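L-Ala-D/L-Glu Epimerase (Escherichia coli, PDB 1JPD) belongs to the enolase superfamily, as an epimerase built from a mandelate racemase-like N-terminal domain and a TIM-barrel-type C-terminal domain. Local coordinates at residues A[7-12]-A[64-69]; A[258-263]-A[290-295]. All blocks are in the same frame, centred on the assembly; numbering follows the deposited sequence.

How the contacts relate
Contact 1 is a surface contact in the N-terminal domain, where the edge strand 6-15 of the three-stranded antiparallel sheet meets helix 58-66 and the turn that follows. Contact 2 is buried in the barrel domain, between helix 257-269 and the 3-10 segment 290-295. They share no element: their centres lie 24 Å apart and their nearest atoms about 14 Å, and contact 1 closes along the chain before contact 2 opens. Both rest on apolar side-chain packing without a direct hydrogen bond across. Contact 1 lines up valines with an isoleucine and a methionine sulfur, whereas contact 2 centres on one forked leucine and adds a water bridge.

Contact 1: residues A[7-12]-A[64-69]; sequences VKVFEE and QIMSVV
V9 reaches helix 58-66 through one methyl group: its CG2 lies 3.7 Å from CG2 of I65, with the two side chains set at a slant to each other. On the helix, CG2 of I65 takes the place anti to the backbone N and faces the strand, while the longer CG1 branch leaves beside the nitrogen. M66 comes in from the flank. Its chi2 of -46° turns the sulfur toward the strand, and the bend at chi3 only sets where the terminal methyl goes; SD ends 4.1 Å from V9 CG2, the two side chains running past each other in opposite senses. One strand residue is thus met by two consecutive helical ones.

Two residues back along the strand, V7 faces V69, the last residue of the type I turn that begins at M66. CB of V7 and CG1 of V69 are 4.1 Å apart, an apolar contact. Alternation along the strand turns both V7 and V9 to the helical side.

S67 OG donates to Q64 O at 2.6 Å, tilted 28° from the carbonyl plane, and so ties the turn back to the helix. I65 also touches V35 of strand 29-39 and A90 and L94 of helix 89-104, which places the contact at the margin of the sheet-helix packing in the N-terminal domain. With only methyl, methine and thioether groups meeting, the join depends on shape and apolar burial and has no directional bond to fix its register.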
loop_
_atom_site.group_PDB
_atom_site.type_symbol
_atom_site.label_atom_id
_atom_site.label_comp_id
_atom_site.label_asym_id
_atom_site.label_seq_id
_atom_site.Cartn_x
_atom_site.Cartn_y
_atom_site.Cartn_z
ATOM N N VAL A 7 -23.110 14.611 0.371
ATOM C CA VAL A 7 -22.069 13.815 -0.267
ATOM C C VAL A 7 -21.771 14.241 -1.695
ATOM O O VAL A 7 -22.679 14.472 -2.492
ATOM C CB VAL A 7 -22.451 12.312 -0.288
ATOM C CG1 VAL A 7 -21.365 11.501 -0.974
ATOM C CG2 VAL A 7 -22.669 11.809 1.126
ATOM N N LYS A 8 -20.484 14.349 -2.009
ATOM C CA LYS A 8 -20.045 14.709 -3.350
ATOM C C LYS A 8 -19.064 13.633 -3.786
ATOM O O LYS A 8 -18.099 13.329 -3.074
ATOM C CB LYS A 8 -19.354 16.075 -3.359
ATOM C CG LYS A 8 -20.281 17.267 -3.166
ATOM C CD LYS A 8 -19.477 18.553 -3.010
ATOM C CE LYS A 8 -20.356 19.734 -2.622
ATOM N NZ LYS A 8 -19.534 20.918 -2.226
ATOM N N VAL A 9 -19.326 13.043 -4.946
ATOM C CA VAL A 9 -18.475 11.999 -5.478
ATOM C C VAL A 9 -17.986 12.417 -6.845
ATOM O O VAL A 9 -18.782 12.767 -7.714
ATOM C CB VAL A 9 -19.250 10.669 -5.595
ATOM C CG1 VAL A 9 -18.391 9.608 -6.265
ATOM C CG2 VAL A 9 -19.662 10.198 -4.211
ATOM N N PHE A 10 -16.675 12.408 -7.037
ATOM C CA PHE A 10 -16.129 12.774 -8.334
ATOM C C PHE A 10 -14.864 12.000 -8.679
ATOM O O PHE A 10 -14.075 11.617 -7.813
ATOM C CB PHE A 10 -15.908 14.294 -8.437
ATOM C CG PHE A 10 -15.101 14.880 -7.316
ATOM C CD1 PHE A 10 -13.745 15.136 -7.479
ATOM C CD2 PHE A 10 -15.702 15.209 -6.106
ATOM C CE1 PHE A 10 -13.001 15.712 -6.456
ATOM C CE2 PHE A 10 -14.962 15.786 -5.072
ATOM C CZ PHE A 10 -13.611 16.038 -5.252
ATOM N N GLU A 11 -14.697 11.776 -9.972
ATOM C CA GLU A 11 -13.596 11.010 -10.512
ATOM C C GLU A 11 -12.449 11.893 -10.998
ATOM O O GLU A 11 -12.683 12.946 -11.576
ATOM C CB GLU A 11 -14.178 10.144 -11.635
ATOM C CG GLU A 11 -13.223 9.509 -12.605
ATOM C CD GLU A 11 -13.969 8.686 -13.636
ATOM O OE1 GLU A 11 -15.064 9.118 -14.052
ATOM O OE2 GLU A 11 -13.466 7.616 -14.039
ATOM N N GLU A 12 -11.212 11.456 -10.751
ATOM C CA GLU A 12 -10.026 12.203 -11.169
ATOM C C GLU A 12 -8.924 11.335 -11.785
ATOM O O GLU A 12 -8.437 10.396 -11.158
ATOM C CB GLU A 12 -9.421 12.956 -9.980
ATOM C CG GLU A 12 -10.298 14.030 -9.385
ATOM C CD GLU A 12 -9.597 14.812 -8.285
ATOM O OE1 GLU A 12 -8.626 14.280 -7.686
ATOM O OE2 GLU A 12 -10.030 15.957 -8.010
ATOM N N GLN A 64 -20.900 1.772 -6.313
ATOM C CA GLN A 64 -20.982 1.257 -4.946
ATOM C C GLN A 64 -21.149 2.381 -3.940
ATOM O O GLN A 64 -21.894 2.244 -2.970
ATOM C CB GLN A 64 -19.731 0.457 -4.573
ATOM C CG GLN A 64 -19.464 -0.772 -5.417
ATOM C CD GLN A 64 -18.266 -1.552 -4.909
ATOM O OE1 GLN A 64 -18.293 -2.112 -3.810
ATOM N NE2 GLN A 64 -17.206 -1.586 -5.701
ATOM N N ILE A 65 -20.455 3.495 -4.164
ATOM C CA ILE A 65 -20.545 4.621 -3.239
ATOM C C ILE A 65 -21.942 5.240 -3.274
ATOM O O ILE A 65 -22.558 5.454 -2.219
ATOM C CB ILE A 65 -19.456 5.706 -3.542
ATOM C CG1 ILE A 65 -18.061 5.080 -3.432
ATOM C CG2 ILE A 65 -19.567 6.865 -2.542
ATOM C CD1 ILE A 65 -16.914 6.050 -3.607
ATOM N N MET A 66 -22.442 5.515 -4.479
ATOM C CA MET A 66 -23.774 6.096 -4.627
ATOM C C MET A 66 -24.765 5.218 -3.883
ATOM O O MET A 66 -25.568 5.700 -3.086
ATOM C CB MET A 66 -24.197 6.165 -6.098
ATOM C CG MET A 66 -23.278 6.955 -7.014
ATOM S SD MET A 66 -22.780 8.550 -6.340
ATOM C CE MET A 66 -24.364 9.259 -5.875
ATOM N N SER A 67 -24.689 3.920 -4.145
ATOM C CA SER A 67 -25.579 2.950 -3.523
ATOM C C SER A 67 -25.726 3.166 -2.025
ATOM O O SER A 67 -26.691 2.702 -1.423
ATOM C CB SER A 67 -25.063 1.533 -3.755
ATOM O OG SER A 67 -24.213 1.136 -2.689
ATOM N N VAL A 68 -24.776 3.855 -1.412
ATOM C CA VAL A 68 -24.871 4.062 0.019
ATOM C C VAL A 68 -24.902 5.543 0.416
ATOM O O VAL A 68 -24.770 5.891 1.595
ATOM C CB VAL A 68 -23.721 3.317 0.749
ATOM C CG1 VAL A 68 -22.411 4.072 0.593
ATOM C CG2 VAL A 68 -24.079 3.117 2.204
ATOM N N VAL A 69 -25.092 6.411 -0.574
ATOM C CA VAL A 69 -25.174 7.848 -0.326
ATOM C C VAL A 69 -26.340 8.180 0.614
ATOM O O VAL A 69 -26.167 8.939 1.570
ATOM C CB VAL A 69 -25.350 8.639 -1.642
ATOM C CG1 VAL A 69 -25.714 10.085 -1.336
ATOM C CG2 VAL A 69 -24.062 8.585 -2.457
#

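Contact 2: residues A[258-263]-A[290-295]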
loop_
_atom_site.group_PDB
_atom_site.type_symbol
_atom_site.label_atom_id
_atom_site.label_comp_id
_atom_site.label_asym_id
_atom_site.label_seq_id
_atom_site.Cartn_x
_atom_site.Cartn_y
_atom_site.Cartn_z
ATOM N N THR A 258 -10.084 1.676 8.932
ATOM C CA THR A 258 -10.639 0.874 10.015
ATOM C C THR A 258 -10.231 -0.597 9.936
ATOM O O THR A 258 -9.802 -1.178 10.932
ATOM C CB THR A 258 -12.168 0.968 10.047
ATOM O OG1 THR A 258 -12.559 2.346 10.118
ATOM C CG2 THR A 258 -12.709 0.227 11.260
ATOM N N GLU A 259 -10.362 -1.203 8.757
ATOM C CA GLU A 259 -9.992 -2.603 8.592
ATOM C C GLU A 259 -8.474 -2.738 8.614
ATOM O O GLU A 259 -7.941 -3.701 9.162
ATOM C CB GLU A 259 -10.550 -3.159 7.282
ATOM C CG GLU A 259 -10.276 -4.642 7.054
ATOM C CD GLU A 259 -10.905 -5.538 8.114
ATOM O OE1 GLU A 259 -11.901 -5.108 8.731
ATOM O OE2 GLU A 259 -10.416 -6.674 8.319
ATOM N N ALA A 260 -7.778 -1.773 8.027
ATOM C CA ALA A 260 -6.320 -1.814 8.012
ATOM C C ALA A 260 -5.804 -1.910 9.450
ATOM O O ALA A 260 -4.964 -2.758 9.754
ATOM C CB ALA A 260 -5.759 -0.569 7.326
ATOM N N LEU A 261 -6.315 -1.047 10.330
ATOM C CA LEU A 261 -5.911 -1.042 11.736
ATOM C C LEU A 261 -6.192 -2.382 12.411
ATOM O O LEU A 261 -5.333 -2.935 13.101
ATOM C CB LEU A 261 -6.633 0.081 12.500
ATOM C CG LEU A 261 -6.165 1.515 12.195
ATOM C CD1 LEU A 261 -7.141 2.529 12.756
ATOM C CD2 LEU A 261 -4.774 1.723 12.768
ATOM N N ALA A 262 -7.395 -2.906 12.214
ATOM C CA ALA A 262 -7.763 -4.181 12.808
ATOM C C ALA A 262 -6.916 -5.307 12.219
ATOM O O ALA A 262 -6.660 -6.315 12.879
ATOM C CB ALA A 262 -9.240 -4.461 12.570
ATOM N N LEU A 263 -6.488 -5.132 10.971
ATOM C CA LEU A 263 -5.674 -6.135 10.305
ATOM C C LEU A 263 -4.284 -6.122 10.906
ATOM O O LEU A 263 -3.705 -7.175 11.147
ATOM C CB LEU A 263 -5.607 -5.867 8.795
ATOM C CG LEU A 263 -4.672 -6.735 7.940
ATOM C CD1 LEU A 263 -4.884 -8.201 8.240
ATOM C CD2 LEU A 263 -4.925 -6.452 6.473
ATOM N N LEU A 290 -0.953 6.935 6.970
ATOM C CA LEU A 290 0.081 7.223 7.963
ATOM C C LEU A 290 -0.085 6.636 9.366
ATOM O O LEU A 290 0.873 6.122 9.940
ATOM C CB LEU A 290 0.301 8.730 8.050
ATOM C CG LEU A 290 0.907 9.261 6.751
ATOM C CD1 LEU A 290 0.956 10.785 6.782
ATOM C CD2 LEU A 290 2.298 8.663 6.554
ATOM N N PRO A 291 -1.297 6.689 9.933
ATOM C CA PRO A 291 -1.501 6.139 11.277
ATOM C C PRO A 291 -0.894 4.750 11.492
ATOM O O PRO A 291 -0.597 4.373 12.624
ATOM C CB PRO A 291 -3.020 6.133 11.413
ATOM C CG PRO A 291 -3.414 7.345 10.644
ATOM C CD PRO A 291 -2.556 7.235 9.397
ATOM N N LEU A 292 -0.711 3.997 10.412
ATOM C CA LEU A 292 -0.146 2.649 10.500
ATOM C C LEU A 292 1.386 2.604 10.528
ATOM O O LEU A 292 1.971 1.624 10.984
ATOM C CB LEU A 292 -0.643 1.794 9.324
ATOM C CG LEU A 292 -2.134 1.457 9.257
ATOM C CD1 LEU A 292 -2.484 0.915 7.890
ATOM C CD2 LEU A 292 -2.474 0.444 10.331
ATOM N N VAL A 293 2.029 3.662 10.047
ATOM C CA VAL A 293 3.487 3.714 9.977
ATOM C C VAL A 293 4.270 3.202 11.189
ATOM O O VAL A 293 5.200 2.412 11.034
ATOM C CB VAL A 293 3.974 5.140 9.640
ATOM C CG1 VAL A 293 5.494 5.181 9.652
ATOM C CG2 VAL A 293 3.457 5.556 8.265
ATOM N N PRO A 294 3.915 3.642 12.408
ATOM C CA PRO A 294 4.661 3.157 13.573
ATOM C C PRO A 294 4.546 1.653 13.826
ATOM O O PRO A 294 5.268 1.111 14.661
ATOM C CB PRO A 294 4.092 3.993 14.718
ATOM C CG PRO A 294 2.697 4.248 14.281
ATOM C CD PRO A 294 2.868 4.591 12.819
ATOM N N GLN A 295 3.659 0.974 13.104
ATOM C CA GLN A 295 3.493 -0.469 13.288
ATOM C C GLN A 295 4.167 -1.345 12.241
ATOM O O GLN A 295 4.228 -2.565 12.407
ATOM C CB GLN A 295 2.016 -0.855 13.305
ATOM C CG GLN A 295 1.246 -0.377 14.497
ATOM C CD GLN A 295 -0.094 -1.063 14.608
ATOM O OE1 GLN A 295 -0.167 -2.290 14.706
ATOM N NE2 GLN A 295 -1.164 -0.276 14.597
HETATM O O HOH W 1 -4.006 -1.197 14.800
#
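L292 spreads its two methyls over the side of helix 257-269, CD1 against A260 and CD2 against L261. It lies in the 3-10 segment 290-295, in the C-terminal domain of the enolase superfamily, a modified TIM barrel; the segment follows helix 283-289 and leads toward strand 298-299. CD1 comes within 3.6 Å of A260 CB, and CD2 stands equally far, 3.6 Å, from CD2 of L261, so consecutive helical residues each receive one branch.

L292 has chi1 of -66°, which puts CG anti to its carbonyl carbon and sends the fork across to the helix. L261 has the same kind of torsion, but its CB leaves along the flank of the helix, and it is the end of the side chain that comes over to L292; the two leucines meet at a slant. CD2 of L292 also comes down onto the helix backbone, 4.0 Å from L261 CA. A260 presents its single methyl to CD1.

L292 and A260 both touch I249 of barrel strand 246-249, so the pair lies where helix 257-269 and the segment 290-295 both meet that strand, and L292 reaches A264 one turn further along the helix. Polar chemistry enters beside the leucines, where a water bridges the two segments. It donates to the carbonyl oxygen O of L261 at 2.8 Å, an oxygen that also accepts a hydrogen bond from T265 OG1, and it accepts from the side-chain amide NE2 of Q295 at 3.0 Å.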